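Local coordinates for uncharacterized protein (Enterococcus faecalis, PDB 3CLQ) that is of unknown function but is probably related to a subunit of oxamate carbamoyltransferase, at residues C243-G248 and E311-G316. Residues are numbered along the deposited sequence; the frame is centred on the assembly and turned at random.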
ATOM      1  N   CYS B 243     -13.834  -0.726 -18.279  1.00 58.55           N
ATOM      2  CA  CYS B 243     -15.139  -0.208 -17.940  1.00 58.06           C
ATOM      3  C   CYS B 243     -15.227   1.308 -18.155  1.00 57.15           C
ATOM      4  O   CYS B 243     -16.179   1.780 -18.762  1.00 57.60           O
ATOM      5  CB  CYS B 243     -15.481  -0.585 -16.512  1.00 59.16           C
ATOM      6  SG  CYS B 243     -17.040   0.092 -15.908  1.00 61.49           S
ATOM      7  N   ALA B 244     -14.242   2.063 -17.677  1.00 55.25           N
ATOM      8  CA  ALA B 244     -14.199   3.505 -17.932  1.00 54.05           C
ATOM      9  C   ALA B 244     -14.014   3.845 -19.422  1.00 53.85           C
ATOM     10  O   ALA B 244     -14.823   4.561 -20.019  1.00 53.77           O
ATOM     11  CB  ALA B 244     -13.105   4.142 -17.115  1.00 54.18           C
ATOM     12  N   LEU B 245     -12.951   3.326 -20.026  1.00 53.53           N
ATOM     13  CA  LEU B 245     -12.703   3.529 -21.447  1.00 53.36           C
ATOM     14  C   LEU B 245     -13.917   3.271 -22.378  1.00 54.15           C
ATOM     15  O   LEU B 245     -14.263   4.115 -23.214  1.00 52.80           O
ATOM     16  CB  LEU B 245     -11.511   2.709 -21.889  1.00 52.66           C
ATOM     17  CG  LEU B 245     -10.146   3.407 -21.890  1.00 52.30           C
ATOM     18  CD1 LEU B 245     -10.326   4.891 -21.690  1.00 51.39           C
ATOM     19  CD2 LEU B 245      -9.204   2.831 -20.865  1.00 52.60           C
ATOM     20  N   ASP B 246     -14.579   2.130 -22.227  1.00 55.87           N
ATOM     21  CA  ASP B 246     -15.762   1.838 -23.058  1.00 57.77           C
ATOM     22  C   ASP B 246     -16.853   2.900 -22.991  1.00 57.35           C
ATOM     23  O   ASP B 246     -17.635   3.059 -23.946  1.00 56.44           O
ATOM     24  CB  ASP B 246     -16.383   0.504 -22.683  1.00 59.84           C
ATOM     25  CG  ASP B 246     -15.572  -0.662 -23.156  1.00 61.73           C
ATOM     26  OD1 ASP B 246     -14.478  -0.455 -23.748  1.00 62.76           O
ATOM     27  OD2 ASP B 246     -16.046  -1.796 -22.937  1.00 63.20           O
ATOM     28  N   ALA B 247     -16.917   3.623 -21.869  1.00 56.20           N
ATOM     29  CA  ALA B 247     -17.945   4.646 -21.742  1.00 55.79           C
ATOM     30  C   ALA B 247     -17.543   5.894 -22.490  1.00 55.46           C
ATOM     31  O   ALA B 247     -18.379   6.744 -22.775  1.00 55.62           O
ATOM     32  CB  ALA B 247     -18.238   4.955 -20.305  1.00 55.64           C
ATOM     33  N   GLY B 248     -16.255   5.991 -22.800  1.00 55.10           N
ATOM     34  CA  GLY B 248     -15.748   7.033 -23.686  1.00 54.58           C
ATOM     35  C   GLY B 248     -15.691   6.640 -25.161  1.00 54.10           C
ATOM     36  O   GLY B 248     -15.232   7.417 -25.988  1.00 54.57           O
ATOM     37  N   GLU B 311      -2.488   1.947 -19.536  1.00 55.15           N
ATOM     38  CA  GLU B 311      -1.968   3.207 -20.006  1.00 55.77           C
ATOM     39  C   GLU B 311      -2.969   3.939 -20.890  1.00 55.21           C
ATOM     40  O   GLU B 311      -2.903   5.176 -20.993  1.00 55.42           O
ATOM     41  CB  GLU B 311      -0.633   3.011 -20.714  1.00 56.69           C
ATOM     42  CG  GLU B 311      -0.244   1.551 -20.783  1.00 59.02           C
ATOM     43  CD  GLU B 311       0.881   1.204 -19.825  1.00 60.66           C
ATOM     44  OE1 GLU B 311       1.712   2.093 -19.546  1.00 60.99           O
ATOM     45  OE2 GLU B 311       0.951   0.038 -19.369  1.00 62.21           O
ATOM     46  N   THR B 312      -3.897   3.204 -21.514  1.00 53.54           N
ATOM     47  CA  THR B 312      -4.953   3.873 -22.295  1.00 53.02           C
ATOM     48  C   THR B 312      -5.796   4.732 -21.373  1.00 53.82           C
ATOM     49  O   THR B 312      -6.323   5.737 -21.811  1.00 55.16           O
ATOM     50  CB  THR B 312      -5.918   2.922 -23.075  1.00 52.10           C
ATOM     51  OG1 THR B 312      -5.195   2.109 -23.991  1.00 50.28           O
ATOM     52  CG2 THR B 312      -6.917   3.733 -23.883  1.00 52.02           C
ATOM     53  N   TYR B 313      -5.914   4.312 -20.107  1.00 54.06           N
ATOM     54  CA  TYR B 313      -6.710   4.967 -19.067  1.00 53.49           C
ATOM     55  C   TYR B 313      -5.974   6.123 -18.386  1.00 53.09           C
ATOM     56  O   TYR B 313      -6.590   7.081 -17.931  1.00 53.43           O
ATOM     57  CB  TYR B 313      -7.097   3.952 -17.983  1.00 54.54           C
ATOM     58  CG  TYR B 313      -7.922   4.554 -16.839  1.00 54.83           C
ATOM     59  CD1 TYR B 313      -9.258   4.890 -17.012  1.00 54.86           C
ATOM     60  CD2 TYR B 313      -7.348   4.812 -15.609  1.00 54.80           C
ATOM     61  CE1 TYR B 313      -9.998   5.454 -15.979  1.00 55.41           C
ATOM     62  CE2 TYR B 313      -8.066   5.365 -14.571  1.00 54.61           C
ATOM     63  CZ  TYR B 313      -9.388   5.684 -14.752  1.00 55.49           C
ATOM     64  OH  TYR B 313     -10.109   6.222 -13.697  1.00 55.71           O
ATOM     65  N   GLY B 314      -4.663   5.996 -18.270  1.00 52.71           N
ATOM     66  CA  GLY B 314      -3.827   7.036 -17.706  1.00 52.21           C
ATOM     67  C   GLY B 314      -2.931   6.437 -16.654  1.00 52.55           C
ATOM     68  O   GLY B 314      -2.151   7.131 -16.018  1.00 51.97           O
ATOM     69  N   VAL B 315      -3.033   5.133 -16.463  1.00 53.10           N
ATOM     70  CA  VAL B 315      -2.222   4.536 -15.446  1.00 54.13           C
ATOM     71  C   VAL B 315      -1.131   3.595 -16.036  1.00 55.48           C
ATOM     72  O   VAL B 315      -0.797   3.710 -17.219  1.00 57.34           O
ATOM     73  CB  VAL B 315      -3.129   4.028 -14.305  1.00 54.84           C
ATOM     74  CG1 VAL B 315      -3.414   2.554 -14.406  1.00 55.49           C
ATOM     75  CG2 VAL B 315      -2.521   4.381 -13.016  1.00 55.40           C
ATOM     76  N   GLY B 316      -0.509   2.720 -15.250  1.00 56.08           N
ATOM     77  CA  GLY B 316       0.619   1.937 -15.789  1.00 55.35           C
ATOM     78  C   GLY B 316       1.846   2.787 -16.108  1.00 56.37           C
ATOM     79  O   GLY B 316       2.315   3.562 -15.279  1.00 56.14           O
TER
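Helix 234-247 and the short helix 309-313 come closest at L245 and Y313, whose CA atoms are 6.6 Å apart. L245 reaches across from the longer helix. Its CD2 lies 3.7 Å from Y313 CB and the same distance from Y313 N, near the plane of the tyrosine ring and at its edge. The CG of L245 meets T312 CG2 at 3.8 Å. That methyl is anti to the backbone N (the OG1 torsion, chi1, is -59°), while OG1 is hydrogen-bonded to A308 O, four residues back, just ahead of the helix. The threonine thus gives its methyl to the contact and its hydroxyl to the A308 carbonyl. This is apolar packing of helix 234-247, near A244 and L245, against the short helix 309-313, buried inside the chain. I309 also touches L245. Y313 holds its ring anti to the backbone N (chi1 179°), which carries CE1 to 3.6 Å from A244 CB. The methyl approaches the ring obliquely. G314 follows with positive phi (130°) and ends the short helix. On this helix, E311 has its CB directed away from segment 243-248; its OE1 accepts a hydrogen bond from G317 N, and OE2 has a weak one with H191 ND1.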